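Side-chain contacts in adenosine deaminase (Burkholderia ambifaria, PDB 4GXW), which binds zinc and probably removes the amino group of adenosine or a related purine by hydrolysis, as a member of the adenosine and AMP deaminase family: residues 23-28 and 326-331; 27-32 and 312-317; 99-104 and 111-116; 263-268 and 304-309; 287-290 and 295-298. All coordinates share one frame; numbering follows the deposited sequence. Where two conformers were deposited one is given.

The chain of this TIM-barrel enzyme opens contact 1 on helix 20-28, which is closed almost 300 residues later by helix 325-338, and runs straight on into contact 2, where residues 27-32 lead into strand 31-33 and meet helix 310-319. These two share H27 and A28, and contact 2 closes within the span of contact 1. The other three lie inside both spans. Contact 3 closes early and locally, joining helix 91-106 to strand 110-117, the neighbour of strand 31-33. Contact 4 follows, from the end of strand 261-264 to residues 304-309, and encloses contact 5, which folds residues 287-290 onto strand 295-298, the partner of strand 261-264.

Contact 1. Residues 23-28 and 326-331; sequences RAFFHA and ADLKQF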
# COMPACT_ATOMS: atom_id res chain seq x y z
N ARG A 23 -16.27 11.21 -9.73
CA ARG A 23 -14.85 11.52 -9.52
C ARG A 23 -14.65 12.54 -8.40
O ARG A 23 -13.70 12.42 -7.63
CB ARG A 23 -14.19 11.98 -10.82
CG ARG A 23 -14.13 10.87 -11.87
CD ARG A 23 -13.49 11.32 -13.18
NE ARG A 23 -13.44 10.19 -14.10
CZ ARG A 23 -14.35 9.96 -15.04
NH1 ARG A 23 -15.36 10.80 -15.23
NH2 ARG A 23 -14.22 8.89 -15.81
N ALA A 24 -15.55 13.51 -8.30
CA ALA A 24 -15.48 14.50 -7.23
C ALA A 24 -15.69 13.81 -5.88
O ALA A 24 -15.01 14.14 -4.90
CB ALA A 24 -16.52 15.60 -7.45
N PHE A 25 -16.63 12.86 -5.83
CA PHE A 25 -16.88 12.08 -4.62
C PHE A 25 -15.64 11.30 -4.19
O PHE A 25 -15.21 11.40 -3.06
CB PHE A 25 -18.08 11.14 -4.81
CG PHE A 25 -18.31 10.19 -3.66
CD1 PHE A 25 -18.96 10.61 -2.51
CD2 PHE A 25 -17.87 8.88 -3.74
CE1 PHE A 25 -19.17 9.74 -1.45
CE2 PHE A 25 -18.08 8.00 -2.69
CZ PHE A 25 -18.73 8.43 -1.54
N PHE A 26 -15.06 10.54 -5.11
CA PHE A 26 -13.92 9.70 -4.75
C PHE A 26 -12.73 10.55 -4.31
O PHE A 26 -11.99 10.17 -3.39
CB PHE A 26 -13.52 8.77 -5.90
CG PHE A 26 -14.60 7.79 -6.28
CD1 PHE A 26 -15.18 6.98 -5.31
CD2 PHE A 26 -15.06 7.70 -7.58
CE1 PHE A 26 -16.19 6.09 -5.64
CE2 PHE A 26 -16.06 6.80 -7.92
CZ PHE A 26 -16.62 6.00 -6.94
N HIS A 27 -12.56 11.69 -4.95
CA HIS A 27 -11.49 12.62 -4.60
C HIS A 27 -11.66 13.23 -3.21
O HIS A 27 -10.68 13.31 -2.46
CB HIS A 27 -11.36 13.72 -5.66
CG HIS A 27 -10.17 14.61 -5.43
ND1 HIS A 27 -8.94 14.36 -5.99
CD2 HIS A 27 -10.03 15.72 -4.68
CE1 HIS A 27 -8.08 15.29 -5.60
NE2 HIS A 27 -8.72 16.12 -4.80
N ALA A 28 -12.88 13.66 -2.90
CA ALA A 28 -13.17 14.34 -1.64
C ALA A 28 -13.13 13.42 -0.42
O ALA A 28 -12.94 13.89 0.71
CB ALA A 28 -14.51 15.04 -1.73
N ALA A 326 -22.27 2.52 0.44
CA ALA A 326 -22.29 2.02 1.81
C ALA A 326 -21.09 1.12 2.12
O ALA A 326 -20.49 1.22 3.18
CB ALA A 326 -23.59 1.29 2.09
N ASP A 327 -20.74 0.24 1.18
CA ASP A 327 -19.54 -0.58 1.33
C ASP A 327 -18.28 0.28 1.48
O ASP A 327 -17.42 -0.01 2.31
CB ASP A 327 -19.35 -1.52 0.13
CG ASP A 327 -20.38 -2.62 0.06
OD1 ASP A 327 -20.83 -3.10 1.12
OD2 ASP A 327 -20.72 -3.03 -1.08
N LEU A 328 -18.18 1.32 0.66
CA LEU A 328 -17.03 2.23 0.73
C LEU A 328 -16.94 2.93 2.10
O LEU A 328 -15.84 3.12 2.62
CB LEU A 328 -17.04 3.25 -0.42
CG LEU A 328 -16.24 2.85 -1.67
CD1 LEU A 328 -16.64 1.47 -2.20
CD2 LEU A 328 -16.39 3.91 -2.77
N LYS A 329 -18.08 3.29 2.69
CA LYS A 329 -18.04 3.85 4.03
C LYS A 329 -17.42 2.87 5.02
O LYS A 329 -16.60 3.24 5.87
CB LYS A 329 -19.45 4.26 4.49
CG LYS A 329 -19.45 5.07 5.79
CD LYS A 329 -20.84 5.47 6.22
CE LYS A 329 -20.81 6.25 7.53
NZ LYS A 329 -22.17 6.69 7.93
N GLN A 330 -17.81 1.60 4.92
CA GLN A 330 -17.22 0.56 5.76
C GLN A 330 -15.72 0.42 5.51
O GLN A 330 -14.95 0.26 6.45
CB GLN A 330 -17.94 -0.77 5.60
CG GLN A 330 -19.36 -0.75 6.15
CD GLN A 330 -19.42 -0.19 7.56
OE1 GLN A 330 -18.72 -0.65 8.45
NE2 GLN A 330 -20.26 0.83 7.76
N PHE A 331 -15.30 0.48 4.25
CA PHE A 331 -13.87 0.40 3.95
C PHE A 331 -13.10 1.55 4.60
O PHE A 331 -11.98 1.36 5.08
CB PHE A 331 -13.59 0.41 2.45
CG PHE A 331 -14.19 -0.73 1.67
CD1 PHE A 331 -14.57 -1.92 2.29
CD2 PHE A 331 -14.38 -0.60 0.31
CE1 PHE A 331 -15.11 -2.96 1.54
CE2 PHE A 331 -14.92 -1.63 -0.43
CZ PHE A 331 -15.30 -2.80 0.18
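L328 puts one methyl, CD2, against the rims of two consecutive phenylalanines, F25 and F26, of the N-terminal helix 20-28. This is buried helix-helix packing on the outside of the TIM barrel: helix 325-338, late in the chain, lies against the helix that precedes the first barrel strand, away from the zinc site. The closer approach is to F26, whose CE1 lies 3.6 Å from L328 CD2. The methyl arrives at the ring edge, near the ring plane, and the two side chains cross at about a right angle. F26 starts off alongside the helix rather than straight at its partner; its chi1 of -63° sets CG opposite the carbonyl carbon, and the far edge of the ring then reaches the leucine. F25 points directly across, yet its contact is the looser one, with CE2 4.4 Å from L328 CD2, again at the edge. Helix 343-371 extends the apolar cluster, since F25 also touches L360 and L364, while F26 packs on E315 of helix 310-319. The two phenylalanines meet each other as well: CE1 of F26, the atom nearest L328, lies in the plane of the F25 ring at its edge.

Contact 2. Residues 27-32 and 312-317; sequences HALPKV and EAWELM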
# COMPACT_ATOMS: atom_id res chain seq x y z
N HIS A 27 -12.56 11.69 -4.95
CA HIS A 27 -11.49 12.62 -4.60
C HIS A 27 -11.66 13.23 -3.21
O HIS A 27 -10.68 13.31 -2.46
CB HIS A 27 -11.36 13.72 -5.66
CG HIS A 27 -10.17 14.61 -5.43
ND1 HIS A 27 -8.94 14.36 -5.99
CD2 HIS A 27 -10.03 15.72 -4.68
CE1 HIS A 27 -8.08 15.29 -5.60
NE2 HIS A 27 -8.72 16.12 -4.80
N ALA A 28 -12.88 13.66 -2.90
CA ALA A 28 -13.17 14.34 -1.64
C ALA A 28 -13.13 13.42 -0.42
O ALA A 28 -12.94 13.89 0.71
CB ALA A 28 -14.51 15.04 -1.73
N LEU A 29 -13.34 12.12 -0.64
CA LEU A 29 -13.35 11.14 0.44
C LEU A 29 -12.12 11.25 1.32
O LEU A 29 -11.00 11.20 0.82
CB LEU A 29 -13.38 9.71 -0.12
CG LEU A 29 -14.64 9.12 -0.74
CD1 LEU A 29 -14.44 7.64 -1.01
CD2 LEU A 29 -15.82 9.35 0.18
N PRO A 30 -12.31 11.41 2.63
CA PRO A 30 -11.11 11.37 3.49
C PRO A 30 -10.56 9.95 3.52
O PRO A 30 -11.34 8.99 3.55
CB PRO A 30 -11.63 11.77 4.88
CG PRO A 30 -13.12 11.59 4.82
CD PRO A 30 -13.55 11.68 3.38
N LYS A 31 -9.24 9.82 3.49
CA LYS A 31 -8.60 8.52 3.34
C LYS A 31 -7.42 8.32 4.26
O LYS A 31 -6.71 9.27 4.62
CB LYS A 31 -8.07 8.36 1.91
CG LYS A 31 -9.11 8.49 0.80
CD LYS A 31 -8.43 8.58 -0.57
CE LYS A 31 -9.41 8.95 -1.68
NZ LYS A 31 -9.89 10.38 -1.65
N VAL A 32 -7.21 7.07 4.66
CA VAL A 32 -5.88 6.65 5.08
C VAL A 32 -5.33 5.75 3.98
O VAL A 32 -6.09 5.16 3.20
CB VAL A 32 -5.87 5.89 6.43
CG1 VAL A 32 -6.53 6.72 7.51
CG2 VAL A 32 -6.55 4.54 6.30
N GLU A 312 -8.40 7.08 -7.49
CA GLU A 312 -8.65 6.06 -8.49
C GLU A 312 -8.77 4.66 -7.89
O GLU A 312 -9.57 3.84 -8.37
CB GLU A 312 -7.55 6.09 -9.56
CG GLU A 312 -7.61 7.29 -10.49
CD GLU A 312 -6.41 7.39 -11.41
OE1 GLU A 312 -5.28 7.09 -10.95
OE2 GLU A 312 -6.58 7.75 -12.60
N ALA A 313 -7.98 4.38 -6.86
CA ALA A 313 -8.08 3.08 -6.21
C ALA A 313 -9.46 2.89 -5.58
O ALA A 313 -10.07 1.83 -5.72
CB ALA A 313 -6.97 2.91 -5.17
N TRP A 314 -9.96 3.93 -4.93
CA TRP A 314 -11.31 3.93 -4.39
C TRP A 314 -12.37 3.81 -5.50
O TRP A 314 -13.32 3.03 -5.39
CB TRP A 314 -11.52 5.16 -3.48
CG TRP A 314 -10.84 4.95 -2.18
CD1 TRP A 314 -9.52 5.12 -1.91
CD2 TRP A 314 -11.44 4.43 -0.98
NE1 TRP A 314 -9.25 4.77 -0.60
CE2 TRP A 314 -10.41 4.34 -0.01
CE3 TRP A 314 -12.74 4.06 -0.63
CZ2 TRP A 314 -10.65 3.88 1.28
CZ3 TRP A 314 -12.97 3.60 0.66
CH2 TRP A 314 -11.93 3.51 1.60
N GLU A 315 -12.19 4.56 -6.58
CA GLU A 315 -13.09 4.49 -7.73
C GLU A 315 -13.24 3.05 -8.25
O GLU A 315 -14.36 2.59 -8.49
CB GLU A 315 -12.59 5.40 -8.85
CG GLU A 315 -13.36 5.24 -10.15
CD GLU A 315 -12.84 6.13 -11.26
OE1 GLU A 315 -12.28 7.20 -10.95
OE2 GLU A 315 -12.99 5.75 -12.46
N LEU A 316 -12.12 2.34 -8.40
CA LEU A 316 -12.16 0.98 -8.94
C LEU A 316 -13.02 0.03 -8.11
O LEU A 316 -13.68 -0.85 -8.66
CB LEU A 316 -10.74 0.41 -9.06
CG LEU A 316 -9.88 1.00 -10.18
CD1 LEU A 316 -8.47 0.42 -10.12
CD2 LEU A 316 -10.50 0.76 -11.55
N MET A 317 -13.01 0.20 -6.79
CA MET A 317 -13.85 -0.64 -5.93
C MET A 317 -15.33 -0.52 -6.31
O MET A 317 -16.07 -1.50 -6.31
CB MET A 317 -13.65 -0.27 -4.46
CG MET A 317 -12.21 -0.34 -4.01
SD MET A 317 -11.48 -1.99 -4.08
CE MET A 317 -12.16 -2.74 -2.62
O HOH W 1 -6.63 4.26 0.62
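Apolar packing centres on W314 of helix 310-319, whose indole is met by two side chains from the segment joining helix 20-28 to the first barrel strand, 31-33. L29 crosses it obliquely, with CD1 4.0 Å from W314 CE3 on the six-membered ring. Beside the pyrrole part of the indole runs the aliphatic part of K31, pointing the opposite way; K31 CE comes to 3.8 Å from W314 CD1.

The ammonium group contributes little to this ring contact. K31 NZ is 5.7 Å from the centroid of the five-membered ring, so any cation-pi attraction is weak at most. A bend at chi4 (72°) turns NZ back toward its own chain, where it donates to L29 O over 2.8 Å, in the carbonyl plane and on a lone pair. F26 O and H108 O accept from the same nitrogen.

Water makes the polar link across the contact. It lies in the indole plane, accepts from W314 NE1 at 2.9 Å and donates to V32 O at 2.8 Å. P298 and F331 also pack on the tryptophan.

The chemistry is thus divided: the lysine's methylenes serve as apolar surface, its ammonium group is taken up by main-chain carbonyls at the end of helix 20-28 and before strand 110-117, which would be expected to stabilise its charge, and the indole N-H is satisfied through the water.

Contact 3. Residues 99-104 and 111-116; sequences YEYLED and RHAEFF
Y101 of helix 91-106 directs a ring edge at the face of F115 on strand 110-117, where a barrel helix runs into the next strand of the TIM-barrel sheet. It is an offset edge-to-face pair, with centroids 5.6 Å apart and planes at 69°. Helix and strand axes run at 139° to each other. The Y101 side chain leaves the helix with CG beside the carbonyl carbon (chi1 158°), which aims the ring at the strand and brings CE2 to 3.8 Å from F115 CB. F115 adopts the crowded setting for its CG, between backbone N and carbonyl carbon; the two side chains run past each other in opposite directions, and the F115 ring turns a face to the tyrosine.

L102, one residue on, first heads along the helix surface, but its branched end reaches the strand: CD2 lies 3.8 Å from A113 CB, and CD1 approaches F115 CE1 obliquely. M141 and A144 of helix 130-148 close in on F115 and L102 respectively. The A113 methyl touches both helix residues. Its CB comes within 3.5 Å of Y101 OH, the hydroxyl that is hydrogen-bonded to E33 OE1 in the neighbouring strand.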
# COMPACT_ATOMS: atom_id res chain seq x y z
N TYR A 99 8.87 12.92 0.71
CA TYR A 99 8.15 14.19 0.71
C TYR A 99 7.21 14.26 -0.49
O TYR A 99 6.05 14.67 -0.35
CB TYR A 99 9.15 15.35 0.69
CG TYR A 99 8.54 16.73 0.65
CD1 TYR A 99 8.07 17.33 1.81
CD2 TYR A 99 8.46 17.44 -0.54
CE1 TYR A 99 7.54 18.61 1.78
CE2 TYR A 99 7.92 18.72 -0.58
CZ TYR A 99 7.46 19.30 0.58
OH TYR A 99 6.92 20.57 0.55
N GLU A 100 7.69 13.85 -1.67
CA GLU A 100 6.87 13.92 -2.88
C GLU A 100 5.72 12.93 -2.87
O GLU A 100 4.63 13.24 -3.34
CB GLU A 100 7.74 13.78 -4.14
CG GLU A 100 8.69 14.95 -4.32
CD GLU A 100 9.51 14.92 -5.59
OE1 GLU A 100 9.41 13.94 -6.36
OE2 GLU A 100 10.26 15.89 -5.82
N TYR A 101 5.95 11.73 -2.33
CA TYR A 101 4.87 10.76 -2.17
C TYR A 101 3.78 11.34 -1.27
O TYR A 101 2.60 11.33 -1.62
CB TYR A 101 5.38 9.41 -1.63
CG TYR A 101 4.27 8.62 -0.97
CD1 TYR A 101 3.14 8.23 -1.69
CD2 TYR A 101 4.33 8.31 0.38
CE1 TYR A 101 2.10 7.54 -1.07
CE2 TYR A 101 3.31 7.62 1.01
CZ TYR A 101 2.20 7.24 0.28
OH TYR A 101 1.19 6.54 0.92
N LEU A 102 4.19 11.87 -0.12
CA LEU A 102 3.22 12.38 0.84
C LEU A 102 2.46 13.60 0.29
O LEU A 102 1.27 13.75 0.54
CB LEU A 102 3.87 12.67 2.20
CG LEU A 102 4.37 11.41 2.92
CD1 LEU A 102 5.29 11.75 4.08
CD2 LEU A 102 3.20 10.55 3.40
N GLU A 103 3.15 14.44 -0.49
CA GLU A 103 2.47 15.53 -1.18
C GLU A 103 1.39 15.01 -2.13
O GLU A 103 0.27 15.51 -2.16
CB GLU A 103 3.48 16.37 -1.97
CG GLU A 103 2.82 17.51 -2.73
CD GLU A 103 3.80 18.40 -3.47
OE1 GLU A 103 4.96 17.99 -3.70
OE2 GLU A 103 3.39 19.54 -3.83
N ASP A 104 1.74 14.00 -2.92
CA ASP A 104 0.79 13.42 -3.87
C ASP A 104 -0.38 12.74 -3.17
O ASP A 104 -1.53 12.85 -3.63
CB ASP A 104 1.49 12.45 -4.83
CG ASP A 104 2.43 13.16 -5.79
OD1 ASP A 104 2.27 14.38 -6.03
OD2 ASP A 104 3.33 12.48 -6.34
N ARG A 111 -5.16 11.61 4.65
CA ARG A 111 -4.85 12.39 5.85
C ARG A 111 -3.80 11.71 6.71
O ARG A 111 -3.19 12.33 7.58
CB ARG A 111 -6.12 12.64 6.64
CG ARG A 111 -7.09 13.52 5.87
CD ARG A 111 -8.43 13.69 6.55
NE ARG A 111 -9.28 14.61 5.79
CZ ARG A 111 -10.53 14.91 6.12
NH1 ARG A 111 -11.07 14.39 7.21
NH2 ARG A 111 -11.23 15.75 5.37
N HIS A 112 -3.58 10.42 6.44
CA HIS A 112 -2.64 9.61 7.19
C HIS A 112 -2.16 8.50 6.27
O HIS A 112 -2.98 7.74 5.73
CB HIS A 112 -3.34 9.02 8.43
CG HIS A 112 -2.47 8.09 9.23
ND1 HIS A 112 -1.56 8.54 10.16
CD2 HIS A 112 -2.38 6.74 9.24
CE1 HIS A 112 -0.93 7.51 10.70
NE2 HIS A 112 -1.41 6.41 10.15
N ALA A 113 -0.85 8.41 6.08
CA ALA A 113 -0.25 7.41 5.19
C ALA A 113 0.82 6.61 5.93
O ALA A 113 1.72 7.18 6.55
CB ALA A 113 0.37 8.07 3.96
N GLU A 114 0.74 5.28 5.85
CA GLU A 114 1.79 4.42 6.39
C GLU A 114 2.40 3.72 5.19
O GLU A 114 1.68 3.07 4.42
CB GLU A 114 1.20 3.43 7.40
CG GLU A 114 0.36 4.14 8.45
CD GLU A 114 -0.17 3.24 9.55
OE1 GLU A 114 0.17 2.04 9.58
OE2 GLU A 114 -0.95 3.74 10.39
N PHE A 115 3.71 3.87 5.02
CA PHE A 115 4.37 3.41 3.80
C PHE A 115 5.60 2.55 4.05
O PHE A 115 6.26 2.69 5.09
CB PHE A 115 4.67 4.60 2.86
CG PHE A 115 5.63 5.62 3.43
CD1 PHE A 115 5.17 6.66 4.22
CD2 PHE A 115 6.98 5.55 3.16
CE1 PHE A 115 6.06 7.62 4.73
CE2 PHE A 115 7.86 6.50 3.66
CZ PHE A 115 7.40 7.52 4.45
N PHE A 116 5.86 1.65 3.11
CA PHE A 116 6.92 0.64 3.22
C PHE A 116 8.24 1.11 2.59
O PHE A 116 8.25 1.72 1.51
CB PHE A 116 6.50 -0.63 2.48
CG PHE A 116 5.24 -1.28 3.01
CD1 PHE A 116 5.05 -1.52 4.36
CD2 PHE A 116 4.22 -1.65 2.13
CE1 PHE A 116 3.89 -2.13 4.83
CE2 PHE A 116 3.06 -2.27 2.60
CZ PHE A 116 2.90 -2.50 3.95

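Contact 4. Residues 263-268 and 304-309; sequences TVVPTN and TLHKVN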
# COMPACT_ATOMS: atom_id res chain seq x y z
N THR A 263 -5.24 -5.21 3.88
CA THR A 263 -5.04 -4.16 2.90
C THR A 263 -5.12 -4.82 1.53
O THR A 263 -4.54 -5.88 1.31
CB THR A 263 -3.71 -3.40 3.12
OG1 THR A 263 -2.60 -4.25 2.79
CG2 THR A 263 -3.57 -2.92 4.56
N VAL A 264 -5.87 -4.21 0.62
CA VAL A 264 -6.07 -4.80 -0.70
C VAL A 264 -5.73 -3.80 -1.79
O VAL A 264 -5.76 -2.58 -1.56
CB VAL A 264 -7.51 -5.36 -0.88
CG1 VAL A 264 -7.81 -6.45 0.17
CG2 VAL A 264 -8.54 -4.23 -0.84
N VAL A 265 -5.39 -4.32 -2.96
CA VAL A 265 -4.86 -3.51 -4.04
C VAL A 265 -5.59 -3.90 -5.33
O VAL A 265 -5.30 -4.95 -5.92
CB VAL A 265 -3.34 -3.73 -4.20
CG1 VAL A 265 -2.77 -2.91 -5.34
CG2 VAL A 265 -2.61 -3.43 -2.88
N PRO A 266 -6.57 -3.08 -5.76
CA PRO A 266 -7.30 -3.44 -6.97
C PRO A 266 -6.40 -3.62 -8.19
O PRO A 266 -6.67 -4.49 -9.03
CB PRO A 266 -8.31 -2.29 -7.14
CG PRO A 266 -7.96 -1.25 -6.12
CD PRO A 266 -7.16 -1.93 -5.05
N THR A 267 -5.32 -2.85 -8.27
CA THR A 267 -4.39 -2.97 -9.38
C THR A 267 -3.31 -4.05 -9.20
O THR A 267 -2.30 -4.01 -9.90
CB THR A 267 -3.69 -1.63 -9.66
OG1 THR A 267 -3.06 -1.16 -8.46
CG2 THR A 267 -4.72 -0.60 -10.12
N ASN A 268 -3.52 -5.01 -8.29
CA ASN A 268 -2.55 -6.08 -8.08
C ASN A 268 -2.09 -6.70 -9.41
O ASN A 268 -2.92 -7.15 -10.20
CB ASN A 268 -3.15 -7.16 -7.19
CG ASN A 268 -2.20 -8.32 -6.96
OD1 ASN A 268 -2.39 -9.41 -7.51
ND2 ASN A 268 -1.18 -8.10 -6.13
N THR A 304 2.78 5.26 -8.69
CA THR A 304 3.29 5.84 -9.93
C THR A 304 3.62 4.78 -10.97
O THR A 304 3.61 5.07 -12.17
CB THR A 304 4.50 6.74 -9.70
OG1 THR A 304 5.53 5.98 -9.06
CG2 THR A 304 4.12 7.94 -8.84
N LEU A 305 3.91 3.56 -10.53
CA LEU A 305 4.23 2.47 -11.45
C LEU A 305 2.97 1.73 -11.92
O LEU A 305 2.92 1.24 -13.04
CB LEU A 305 5.21 1.50 -10.80
CG LEU A 305 6.55 2.11 -10.39
CD1 LEU A 305 7.45 1.07 -9.74
CD2 LEU A 305 7.25 2.74 -11.57
N HIS A 306 1.97 1.66 -11.06
CA HIS A 306 0.67 1.07 -11.41
C HIS A 306 -0.23 2.09 -12.11
O HIS A 306 -1.30 1.72 -12.59
CB HIS A 306 -0.06 0.56 -10.17
CG HIS A 306 0.47 -0.73 -9.62
ND1 HIS A 306 -0.26 -1.51 -8.75
CD2 HIS A 306 1.65 -1.37 -9.81
CE1 HIS A 306 0.45 -2.58 -8.43
NE2 HIS A 306 1.61 -2.52 -9.06
N LYS A 307 0.19 3.35 -12.13
CA LYS A 307 -0.63 4.44 -12.69
C LYS A 307 -1.98 4.53 -12.00
O LYS A 307 -3.03 4.61 -12.66
CB LYS A 307 -0.82 4.28 -14.20
CG LYS A 307 0.48 4.27 -15.00
CD LYS A 307 0.18 4.09 -16.49
CE LYS A 307 1.46 4.00 -17.31
NZ LYS A 307 1.21 3.67 -18.74
N VAL A 308 -1.97 4.52 -10.68
CA VAL A 308 -3.20 4.63 -9.90
C VAL A 308 -2.97 5.53 -8.68
O VAL A 308 -2.04 5.31 -7.90
CB VAL A 308 -3.75 3.22 -9.50
CG1 VAL A 308 -2.75 2.46 -8.61
CG2 VAL A 308 -5.12 3.32 -8.84
N ASN A 309 -3.79 6.57 -8.54
CA ASN A 309 -3.72 7.43 -7.36
C ASN A 309 -4.79 6.99 -6.34
O ASN A 309 -5.63 6.14 -6.67
CB ASN A 309 -3.80 8.92 -7.77
CG ASN A 309 -5.15 9.30 -8.34
OD1 ASN A 309 -6.19 8.96 -7.78
ND2 ASN A 309 -5.13 10.03 -9.46
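The C-terminal end of barrel strand 261-264, beside the zinc site of this TIM-barrel fold, continues into a type I beta turn from V265 to N268, and T267 in that turn meets H306, at the end of the short helix 303-306, and V308 just after it. Zinc is bound by H35, H37, H216 and D301. V265 packs on D301, and its side chain is about 6 Å from the zinc ion; the contact borders the metal site, though none of V265, T267, H306 and V308 is a ligand.

The polar link is a hydrogen bond of 2.8 Å between T267 OG1 and H306 ND1, in which either atom could be the donor. The hydroxyl lies at the imidazole edge, near the ring plane, and the two side chains cross at a slant. T267 places OG1 between its backbone N and carbonyl carbon (chi1 55°), turning it to face the histidine. Within the turn itself, N268 N donates to V265 O.

Apolar contact continues alongside. T267 and V308 reach toward each other tip to tip, and the threonine methyl CG2 lies 3.9 Å from V308 CG1; L316 and A313 of helix 310-319 pack against the threonine and the valine in turn. Both segments run into a helix: N268 caps the one after the turn, its OD1 accepting from Y271 N, and N309 takes the N-cap of helix 310-319. V265 comes to the edge of the same imidazole, near its plane, with CG1 4.5 Å from H306 ND1.

Contact 5. Residues 287-290 and 295-298; sequences RKMP and KIHP
M289 and P290 both lean on a single residue, I296 of barrel strand 295-298, and close a tight connection of four residues between loop and strand. The segment enters from the loop after helix 280-283, where R287 NH2 is held by the carbonyl oxygens of A281 and H320. M289 is the first to point its side chain at the strand. Its CB lies 3.7 Å from I296 CG2, and the two side chains cross at a slant. A bend at chi3 (82°) brings the terminal methyl back, so that M289 CE is 4.1 Å from the same I296 CG2. P290 follows and meets the other branch of the isoleucine: its CG is 3.5 Å from I296 CD1, and P290 CD is 3.9 Å from that methyl, with the side chains at about a right angle. I296 can serve both because its CG1 lies between the backbone N and carbonyl carbon (chi1 73°), sending CG2 to the methionine and the extended CG1-CD1 arm to the proline ring. The contact is wholly apolar, with no hydrogen bond between the segments.

Around it, strand 261-264 lies alongside strand 295-298 and brings F262 against M289 and V264 against I296. Helix 325-338 covers the proline and isoleucine with F331, and helix 310-319 adds M317 over I296.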
# COMPACT_ATOMS: atom_id res chain seq x y z
N ARG A 287 -12.94 -9.35 -4.51
CA ARG A 287 -14.37 -9.09 -4.67
C ARG A 287 -15.22 -9.85 -3.64
O ARG A 287 -16.28 -9.36 -3.23
CB ARG A 287 -14.81 -9.45 -6.10
CG ARG A 287 -16.21 -9.02 -6.48
CD ARG A 287 -16.62 -9.64 -7.82
NE ARG A 287 -17.88 -9.07 -8.30
CZ ARG A 287 -17.94 -8.07 -9.18
NH1 ARG A 287 -19.11 -7.60 -9.56
NH2 ARG A 287 -16.81 -7.57 -9.67
N LYS A 288 -14.74 -11.01 -3.23
CA LYS A 288 -15.48 -11.90 -2.34
C LYS A 288 -15.16 -11.68 -0.86
O LYS A 288 -15.84 -12.22 0.00
CB LYS A 288 -15.17 -13.37 -2.65
CG LYS A 288 -15.36 -13.81 -4.09
CD LYS A 288 -14.72 -15.19 -4.29
CE LYS A 288 -15.04 -15.79 -5.65
NZ LYS A 288 -14.16 -15.25 -6.73
N MET A 289 -14.10 -10.94 -0.56
CA MET A 289 -13.63 -10.87 0.83
C MET A 289 -14.64 -10.27 1.84
O MET A 289 -14.86 -10.86 2.91
CB MET A 289 -12.23 -10.24 0.92
CG MET A 289 -11.14 -11.14 0.33
SD MET A 289 -9.55 -10.32 0.09
CE MET A 289 -8.84 -10.40 1.73
N PRO A 290 -15.27 -9.13 1.51
CA PRO A 290 -16.23 -8.57 2.48
C PRO A 290 -17.43 -9.50 2.75
O PRO A 290 -17.89 -9.58 3.89
CB PRO A 290 -16.67 -7.25 1.81
CG PRO A 290 -15.48 -6.86 0.97
CD PRO A 290 -15.00 -8.19 0.41
N LYS A 295 -12.70 -7.56 6.90
CA LYS A 295 -12.52 -6.12 6.77
C LYS A 295 -11.41 -5.84 5.78
O LYS A 295 -10.25 -6.16 6.06
CB LYS A 295 -12.13 -5.51 8.12
CG LYS A 295 -13.23 -5.54 9.17
CD LYS A 295 -12.82 -4.72 10.40
CE LYS A 295 -13.96 -4.59 11.40
NZ LYS A 295 -13.61 -3.63 12.50
N ILE A 296 -11.74 -5.25 4.64
CA ILE A 296 -10.73 -4.86 3.67
C ILE A 296 -10.61 -3.35 3.56
O ILE A 296 -11.52 -2.61 3.97
CB ILE A 296 -10.96 -5.49 2.27
CG1 ILE A 296 -12.16 -4.84 1.55
CG2 ILE A 296 -11.13 -7.01 2.38
CD1 ILE A 296 -12.38 -5.36 0.13
N HIS A 297 -9.51 -2.90 2.98
CA HIS A 297 -9.22 -1.49 2.82
C HIS A 297 -8.38 -1.33 1.57
O HIS A 297 -7.31 -1.92 1.48
CB HIS A 297 -8.47 -0.96 4.04
CG HIS A 297 -8.05 0.47 3.90
ND1 HIS A 297 -6.76 0.84 3.58
CD2 HIS A 297 -8.76 1.62 4.01
CE1 HIS A 297 -6.69 2.16 3.51
NE2 HIS A 297 -7.89 2.65 3.75
N PRO A 298 -8.86 -0.54 0.59
CA PRO A 298 -8.16 -0.44 -0.70
C PRO A 298 -7.01 0.57 -0.68
O PRO A 298 -7.07 1.58 0.02
CB PRO A 298 -9.26 0.05 -1.63
CG PRO A 298 -10.12 0.90 -0.74
CD PRO A 298 -10.12 0.21 0.59